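Local coordinates for sigma-C capsid protein (Avian reovirus, PDB 2VRS) that attaches the virion to host cells as a homotrimeric fibre and induces apoptosis, this piece carrying coiled coil, triple beta-spiral and C-terminal beta-barrel, at residues F85-R90 and L131-S136; A156-V161 and Y177-S182; S164-S169 and I200-V205. One frame throughout, in Å; residues are numbered along the deposited sequence.

Interaction 1. Residues F85-R90 and L131-S136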
# COMPACT_ATOMS: atom_id res chain seq x y z
N PHE C 85 25.34 0.51 -9.47
CA PHE C 85 26.49 -0.30 -9.05
C PHE C 85 26.83 -1.40 -10.06
O PHE C 85 26.10 -1.62 -11.03
CB PHE C 85 26.23 -0.86 -7.64
CG PHE C 85 24.91 -1.60 -7.51
CD1 PHE C 85 24.84 -2.96 -7.81
CD2 PHE C 85 23.77 -0.95 -7.05
CE1 PHE C 85 23.61 -3.65 -7.67
CE2 PHE C 85 22.54 -1.63 -6.89
CZ PHE C 85 22.47 -2.98 -7.21
N ARG C 86 27.92 -2.10 -9.81
CA ARG C 86 28.31 -3.24 -10.62
C ARG C 86 28.08 -4.56 -9.88
O ARG C 86 28.32 -4.65 -8.66
CB ARG C 86 29.78 -3.08 -11.06
CG ARG C 86 30.00 -1.80 -11.90
CD ARG C 86 29.55 -2.02 -13.33
NE ARG C 86 30.67 -2.39 -14.22
CZ ARG C 86 31.15 -3.63 -14.38
NH1 ARG C 86 30.64 -4.66 -13.71
NH2 ARG C 86 32.16 -3.83 -15.22
N TRP C 87 27.63 -5.57 -10.60
CA TRP C 87 27.29 -6.85 -9.95
C TRP C 87 27.87 -7.97 -10.77
O TRP C 87 27.59 -8.08 -11.97
CB TRP C 87 25.76 -7.01 -9.90
CG TRP C 87 25.24 -7.87 -8.83
CD1 TRP C 87 25.91 -8.89 -8.19
CD2 TRP C 87 23.93 -7.82 -8.25
NE1 TRP C 87 25.08 -9.48 -7.24
CE2 TRP C 87 23.87 -8.83 -7.25
CE3 TRP C 87 22.79 -7.00 -8.47
CZ2 TRP C 87 22.72 -9.04 -6.47
CZ3 TRP C 87 21.64 -7.22 -7.68
CH2 TRP C 87 21.62 -8.22 -6.69
N MET C 88 28.71 -8.80 -10.14
CA MET C 88 29.23 -9.95 -10.88
C MET C 88 28.23 -11.07 -10.71
O MET C 88 28.00 -11.55 -9.59
CB MET C 88 30.63 -10.37 -10.39
CG MET C 88 31.28 -11.40 -11.32
SD MET C 88 32.62 -12.28 -10.47
CE MET C 88 31.76 -13.08 -9.10
N ALA C 89 27.58 -11.45 -11.80
CA ALA C 89 26.63 -12.52 -11.73
C ALA C 89 27.36 -13.84 -12.03
O ALA C 89 28.23 -13.89 -12.90
CB ALA C 89 25.56 -12.31 -12.78
N ARG C 90 26.91 -14.92 -11.40
CA ARG C 90 27.63 -16.18 -11.54
C ARG C 90 26.85 -17.21 -12.29
O ARG C 90 25.76 -17.59 -11.88
CB ARG C 90 27.97 -16.72 -10.15
CG ARG C 90 28.95 -15.80 -9.42
CD ARG C 90 29.10 -16.40 -8.02
NE ARG C 90 30.00 -15.63 -7.21
CZ ARG C 90 31.30 -15.84 -7.13
NH1 ARG C 90 31.87 -16.81 -7.85
NH2 ARG C 90 32.03 -15.07 -6.34
N LEU C 131 21.83 -18.12 -13.62
CA LEU C 131 22.70 -16.95 -13.33
C LEU C 131 22.33 -16.44 -11.96
O LEU C 131 21.18 -16.08 -11.71
CB LEU C 131 22.47 -15.86 -14.37
CG LEU C 131 23.56 -14.81 -14.53
CD1 LEU C 131 24.91 -15.51 -14.87
CD2 LEU C 131 23.21 -13.75 -15.63
N THR C 132 23.32 -16.41 -11.09
CA THR C 132 23.12 -16.11 -9.68
C THR C 132 23.56 -14.68 -9.33
O THR C 132 24.60 -14.19 -9.78
CB THR C 132 23.80 -17.23 -8.81
OG1 THR C 132 23.08 -18.45 -8.99
CG2 THR C 132 23.77 -16.82 -7.31
N PHE C 133 22.73 -14.01 -8.51
CA PHE C 133 22.93 -12.60 -8.09
C PHE C 133 22.92 -12.60 -6.55
O PHE C 133 21.90 -12.52 -5.91
CB PHE C 133 21.78 -11.73 -8.62
CG PHE C 133 21.85 -11.53 -10.10
CD1 PHE C 133 22.58 -10.46 -10.62
CD2 PHE C 133 21.25 -12.46 -10.96
CE1 PHE C 133 22.67 -10.27 -12.01
CE2 PHE C 133 21.37 -12.31 -12.40
CZ PHE C 133 22.06 -11.21 -12.90
N ASP C 134 24.11 -12.68 -5.99
CA ASP C 134 24.32 -12.68 -4.53
C ASP C 134 24.79 -11.29 -4.15
O ASP C 134 25.70 -10.76 -4.80
CB ASP C 134 25.46 -13.68 -4.30
CG ASP C 134 25.86 -13.84 -2.84
OD1 ASP C 134 25.60 -12.96 -1.99
OD2 ASP C 134 26.50 -14.89 -2.57
N LEU C 135 24.20 -10.70 -3.11
CA LEU C 135 24.57 -9.29 -2.73
C LEU C 135 26.07 -9.14 -2.44
O LEU C 135 26.62 -8.06 -2.63
CB LEU C 135 23.77 -8.81 -1.52
CG LEU C 135 22.25 -8.68 -1.64
CD1 LEU C 135 21.73 -8.17 -0.26
CD2 LEU C 135 21.88 -7.73 -2.81
N SER C 136 26.72 -10.23 -2.00
CA SER C 136 28.17 -10.22 -1.75
C SER C 136 29.05 -9.99 -2.97
O SER C 136 30.21 -9.59 -2.81
CB SER C 136 28.61 -11.52 -1.06
OG SER C 136 28.10 -11.49 0.25
O HOH W 1 26.50 -13.05 -7.71
O HOH W 2 23.75 -19.59 -11.30
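Trp87 and Phe133 form a T-shaped pair inside the beta-barrel of the sigma-C C-terminal domain, where strand 81-92 meets strand 128-134. The edge of Phe133 points at the face of the Trp87 six-membered ring, planes at 86°, with Phe133 CD1 centred over the indole. Phe133 CB lies on that face too, 3.6 Å from Trp87 CZ2, while Leu135 CD2 reaches the far end of the indole at CH2, 3.9 Å away. With CG opposite its own backbone N (chi1 -155°), Trp87 swings its NE1 to Asp134 O, a 2.8 Å hydrogen bond that is bent and comes from above the carbonyl plane.

Within 85-90 and 131-136, Arg90 and Thr132 form the antiparallel hydrogen-bonded pair, N to O both ways. Farther along, a water spans the gap from Met88 O to Asp134 N, and beyond it the indole takes over. Ala89 CB sits over one face of Phe133, 3.6 Å from CE1, and also touches Leu131 CG at 3.6 Å. Phe186 adds a near-parallel ring to Phe133. On the outer side a second water joins Arg90 O to Thr132 OG1, which also bonds Thr187, and Arg90 NE makes a salt bridge with Asp137.

Interaction 2. Residues A156-V161 and Y177-S182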
# COMPACT_ATOMS: atom_id res chain seq x y z
N ALA C 156 8.84 -16.00 -1.11
CA ALA C 156 8.19 -17.29 -1.09
C ALA C 156 7.83 -17.90 -2.47
O ALA C 156 7.45 -19.08 -2.56
CB ALA C 156 6.95 -17.21 -0.19
N ALA C 157 7.96 -17.11 -3.55
CA ALA C 157 7.59 -17.54 -4.89
C ALA C 157 8.68 -17.15 -5.90
O ALA C 157 9.34 -16.13 -5.76
CB ALA C 157 6.27 -16.88 -5.32
N SER C 158 8.78 -17.93 -6.97
CA SER C 158 9.45 -17.48 -8.20
C SER C 158 8.81 -16.19 -8.74
O SER C 158 7.62 -15.90 -8.47
CB SER C 158 9.40 -18.60 -9.24
OG SER C 158 10.12 -19.73 -8.71
N PHE C 159 9.61 -15.41 -9.45
CA PHE C 159 9.11 -14.11 -9.95
C PHE C 159 9.64 -13.86 -11.37
O PHE C 159 10.66 -14.43 -11.76
CB PHE C 159 9.57 -12.98 -8.98
CG PHE C 159 11.07 -12.95 -8.74
CD1 PHE C 159 11.66 -13.73 -7.73
CD2 PHE C 159 11.91 -12.15 -9.56
CE1 PHE C 159 13.04 -13.72 -7.52
CE2 PHE C 159 13.32 -12.10 -9.34
CZ PHE C 159 13.89 -12.87 -8.30
N PRO C 160 8.88 -13.10 -12.19
CA PRO C 160 9.21 -12.98 -13.62
C PRO C 160 10.44 -12.09 -13.79
O PRO C 160 10.64 -11.13 -13.05
CB PRO C 160 7.95 -12.36 -14.25
CG PRO C 160 7.12 -11.89 -13.06
CD PRO C 160 7.59 -12.46 -11.81
N VAL C 161 11.24 -12.44 -14.79
CA VAL C 161 12.46 -11.72 -15.11
C VAL C 161 12.49 -11.70 -16.65
O VAL C 161 12.33 -12.73 -17.29
CB VAL C 161 13.73 -12.45 -14.56
CG1 VAL C 161 15.00 -11.77 -15.08
CG2 VAL C 161 13.77 -12.54 -13.01
N TYR C 177 12.26 -16.57 -15.27
CA TYR C 177 11.88 -16.48 -13.85
C TYR C 177 13.12 -16.52 -12.97
O TYR C 177 14.15 -17.14 -13.34
CB TYR C 177 10.92 -17.63 -13.47
CG TYR C 177 9.60 -17.44 -14.19
CD1 TYR C 177 9.42 -17.90 -15.52
CD2 TYR C 177 8.57 -16.70 -13.59
CE1 TYR C 177 8.23 -17.65 -16.23
CE2 TYR C 177 7.36 -16.45 -14.29
CZ TYR C 177 7.22 -16.93 -15.60
OH TYR C 177 6.07 -16.68 -16.33
N GLY C 178 13.02 -15.87 -11.83
CA GLY C 178 14.02 -15.96 -10.77
C GLY C 178 13.44 -16.52 -9.49
O GLY C 178 12.22 -16.63 -9.35
N VAL C 179 14.31 -16.88 -8.55
CA VAL C 179 13.84 -17.29 -7.21
C VAL C 179 14.95 -17.00 -6.23
O VAL C 179 16.13 -17.17 -6.56
CB VAL C 179 13.42 -18.81 -7.21
CG1 VAL C 179 14.63 -19.72 -7.42
CG2 VAL C 179 12.69 -19.17 -5.91
N TYR C 180 14.58 -16.52 -5.05
CA TYR C 180 15.51 -16.32 -3.94
C TYR C 180 15.77 -17.62 -3.21
O TYR C 180 14.86 -18.24 -2.72
CB TYR C 180 15.00 -15.26 -2.95
CG TYR C 180 15.24 -13.85 -3.48
CD1 TYR C 180 14.30 -13.23 -4.31
CD2 TYR C 180 16.43 -13.18 -3.19
CE1 TYR C 180 14.52 -11.94 -4.82
CE2 TYR C 180 16.68 -11.89 -3.71
CZ TYR C 180 15.70 -11.29 -4.51
OH TYR C 180 15.96 -10.04 -5.00
N SER C 181 17.03 -18.03 -3.18
CA SER C 181 17.46 -19.18 -2.35
C SER C 181 17.67 -18.77 -0.88
O SER C 181 17.63 -19.61 0.02
CB SER C 181 18.69 -19.85 -2.94
OG SER C 181 19.76 -18.92 -3.10
N SER C 182 17.93 -17.49 -0.64
CA SER C 182 17.98 -16.89 0.71
C SER C 182 17.75 -15.41 0.56
O SER C 182 17.63 -14.94 -0.57
CB SER C 182 19.33 -17.12 1.35
OG SER C 182 20.37 -16.53 0.61
O HOH W 3 11.91 -15.88 -4.41
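Phe159 lies with one ring face against the backbone of Gly178, and this is the central feature of the contact. Gly178 CA stands 4.1 Å from the centroid of the Phe159 ring, close to its normal, in a CH-pi contact, and the Gly178 carbonyl carbon and oxygen lie over the same ring toward its rim. The ring gets there because Phe159 CG is tucked between its backbone N and carbonyl carbon (chi1 55°), which folds the side chain across the neighbouring strand. The ring packs directly on the glycine backbone, with Phe159 CE1 3.4 Å from Gly178 C, and no side chain of residue 178 intervenes.

Tyr180 comes next along the strand. Its ring is tilted 29° from that of Phe159 but slid well aside, with centroids 5.4 Å apart, so the two hardly overlap; they meet through Phe159 CE1 and Tyr180 CD1 at 3.5 Å. Tyr177 diverges from the Phe159 side of the sheet, and its CE2 lies beside Pro160, 4.1 Å from CB of the proline. Val161 CG2 packs on Gly178 N.

These side chains hang on the open end of the hairpin formed by strands 159-167 and 170-180. Phe159 and Gly178 are a hydrogen-bonded antiparallel pair: Phe159 N gives to Gly178 O at 2.9 Å, and Gly178 N returns a bond of 2.8 Å to Phe159 O. Past Ser158 the chains part, and a water connects Ala157 O to Tyr180 N.

Phe159 and Pro160 also pack on His106 of a second subunit, and Tyr177 on Asn104 of that subunit. The contact thus combines a firm peptide pairing with largely apolar side-chain packing, and this hairpin end contributes to the trimer interface.

Interaction 3. Residues S164-S169 and I200-V205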
# COMPACT_ATOMS: atom_id res chain seq x y z
N SER C 164 17.41 -10.53 -22.31
CA SER C 164 17.73 -10.47 -23.75
C SER C 164 19.25 -10.58 -23.91
O SER C 164 19.99 -10.25 -22.99
CB SER C 164 17.18 -9.17 -24.37
OG SER C 164 18.05 -8.09 -24.16
N PHE C 165 19.71 -11.10 -25.05
CA PHE C 165 21.16 -11.13 -25.29
C PHE C 165 21.37 -11.35 -26.78
O PHE C 165 20.43 -11.76 -27.51
CB PHE C 165 21.80 -12.27 -24.49
CG PHE C 165 21.11 -13.61 -24.66
CD1 PHE C 165 21.41 -14.46 -25.74
CD2 PHE C 165 20.13 -14.01 -23.75
CE1 PHE C 165 20.75 -15.68 -25.91
CE2 PHE C 165 19.47 -15.23 -23.91
CZ PHE C 165 19.78 -16.08 -24.98
N THR C 166 22.63 -11.18 -27.19
CA THR C 166 23.03 -11.48 -28.56
C THR C 166 23.76 -12.83 -28.58
O THR C 166 24.63 -13.10 -27.73
CB THR C 166 23.94 -10.37 -29.07
OG1 THR C 166 23.23 -9.13 -29.04
CG2 THR C 166 24.39 -10.65 -30.52
N ARG C 167 23.37 -13.68 -29.54
CA ARG C 167 24.01 -14.96 -29.83
C ARG C 167 24.05 -15.14 -31.35
O ARG C 167 23.01 -15.08 -32.02
CB ARG C 167 23.21 -16.12 -29.22
CG ARG C 167 23.79 -17.51 -29.50
CD ARG C 167 22.88 -18.60 -28.98
NE ARG C 167 23.40 -19.92 -29.32
CZ ARG C 167 23.62 -20.92 -28.47
NH1 ARG C 167 23.35 -20.81 -27.17
NH2 ARG C 167 24.10 -22.07 -28.94
N ASP C 168 25.26 -15.32 -31.88
CA ASP C 168 25.50 -15.37 -33.33
C ASP C 168 24.88 -14.18 -34.04
O ASP C 168 24.03 -14.34 -34.93
CB ASP C 168 24.96 -16.68 -33.93
CG ASP C 168 25.55 -17.92 -33.26
OD1 ASP C 168 26.74 -17.89 -32.84
OD2 ASP C 168 24.82 -18.93 -33.17
N SER C 169 25.26 -12.99 -33.61
CA SER C 169 24.82 -11.75 -34.24
C SER C 169 23.29 -11.60 -34.42
O SER C 169 22.83 -10.87 -35.29
CB SER C 169 25.57 -11.54 -35.58
OG SER C 169 26.99 -11.55 -35.38
N ILE C 200 27.21 -15.90 -25.37
CA ILE C 200 26.18 -14.86 -25.42
C ILE C 200 26.74 -13.56 -24.83
O ILE C 200 27.56 -13.57 -23.90
CB ILE C 200 24.84 -15.35 -24.73
CG1 ILE C 200 25.02 -15.48 -23.21
CG2 ILE C 200 24.34 -16.66 -25.36
CD1 ILE C 200 23.73 -15.74 -22.42
N ARG C 201 26.35 -12.43 -25.39
CA ARG C 201 26.89 -11.16 -24.93
C ARG C 201 25.78 -10.15 -24.94
O ARG C 201 24.65 -10.47 -25.34
CB ARG C 201 28.06 -10.71 -25.84
CG ARG C 201 27.63 -10.47 -27.29
CD ARG C 201 28.77 -9.97 -28.20
NE ARG C 201 28.37 -10.01 -29.61
CZ ARG C 201 27.95 -8.98 -30.32
NH1 ARG C 201 27.88 -7.77 -29.76
NH2 ARG C 201 27.62 -9.17 -31.59
N SER C 202 26.07 -8.93 -24.47
CA SER C 202 25.05 -7.85 -24.41
C SER C 202 23.81 -8.33 -23.65
O SER C 202 22.66 -8.14 -24.10
CB SER C 202 24.62 -7.40 -25.83
OG SER C 202 25.75 -6.92 -26.56
N LEU C 203 24.05 -8.99 -22.53
CA LEU C 203 22.95 -9.52 -21.72
C LEU C 203 22.26 -8.37 -21.00
O LEU C 203 22.93 -7.49 -20.45
CB LEU C 203 23.49 -10.55 -20.70
CG LEU C 203 22.53 -11.17 -19.68
CD1 LEU C 203 21.45 -12.12 -20.31
CD2 LEU C 203 23.38 -11.92 -18.61
N THR C 204 20.92 -8.34 -21.02
CA THR C 204 20.19 -7.37 -20.22
C THR C 204 19.24 -8.19 -19.34
O THR C 204 18.80 -9.29 -19.71
CB THR C 204 19.33 -6.38 -21.10
OG1 THR C 204 18.31 -7.13 -21.76
CG2 THR C 204 20.20 -5.62 -22.12
N VAL C 205 19.04 -7.71 -18.12
CA VAL C 205 18.15 -8.40 -17.16
C VAL C 205 17.25 -7.28 -16.61
O VAL C 205 17.75 -6.22 -16.20
CB VAL C 205 18.95 -9.04 -15.99
CG1 VAL C 205 18.01 -9.55 -14.91
CG2 VAL C 205 19.83 -10.23 -16.47
O HOH W 4 20.42 -7.39 -25.37
O HOH W 5 24.94 -7.05 -29.50
O HOH W 6 27.56 -12.51 -31.59
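Ser164 OG is held by two partners: Thr204 OG1 at 2.6 Å, in a hydrogen bond that either hydroxyl could donate, and a water at 2.8 Å. That water donates to Ser202 O and so ties the serine to the place where the facing strand bends. Thr204 OG1 reaches across because it sits between its own backbone N and carbonyl carbon (chi1 65°).

Two antiparallel hydrogen-bonded pairs, Ser164 with Thr204 and Thr166 with Arg201, join strand 159-167 to strand 198-210 of the barrel. Between them the register slips by one residue, a beta bulge where strand 198-210 turns a corner at Ser202. The nearly straight bond from Thr166 N to Arg201 O, 2.8 Å long, restores the pairing beyond the bulge. At the bulge itself Phe165 CA approaches Ser202 O, a CA-H...O contact of 3.6 Å.

Thr166 and Arg201 share the face that carries the two hydroxyls of Ser164 and Thr204. Thr166 CG2 lies over one face of the Arg201 guanidinium, 3.7 Å from NH2, and a water in the plane of that group links Arg201 NE, at a long 3.3 Å, to Ser169 N. Another water bridges Thr166 OG1 and Ser202 OG.

On the other face, Ile200 CD1 stands over the Phe165 ring, 4.2 Å from its centroid, while Ile200 CB touches Phe165 CD1 and Leu203 CD1 comes obliquely to Phe165 CD2. Phe190 packs on Phe165, Ile200 and Leu203 alike. The Phe165 side chain lies about 6 Å from the zinc ion bound at His172 and Tyr174.

How the interactions relate
All three contacts belong to one antiparallel sheet curled into the C-terminal barrel, and each has both a buried apolar side and a more exposed one. Interactions 2 and 3 share strand 159-167, pairing it with 170-180 near one end and with 198-210 toward the other; they touch through Val161 CG1 and Val205 CG1. Interaction 1 uses separate strands but meets interaction 3 inside, where Leu131 CD2 and Leu203 CD2 lie 3.5 Å apart. Buried aromatics mark all three: a T-shaped pair in interaction 1, a ring over glycine in interaction 2, an isoleucine methyl over a phenylalanine ring in interaction 3. Interaction 3 has the most hydroxyl and water chemistry, while interaction 2 alone touches another subunit.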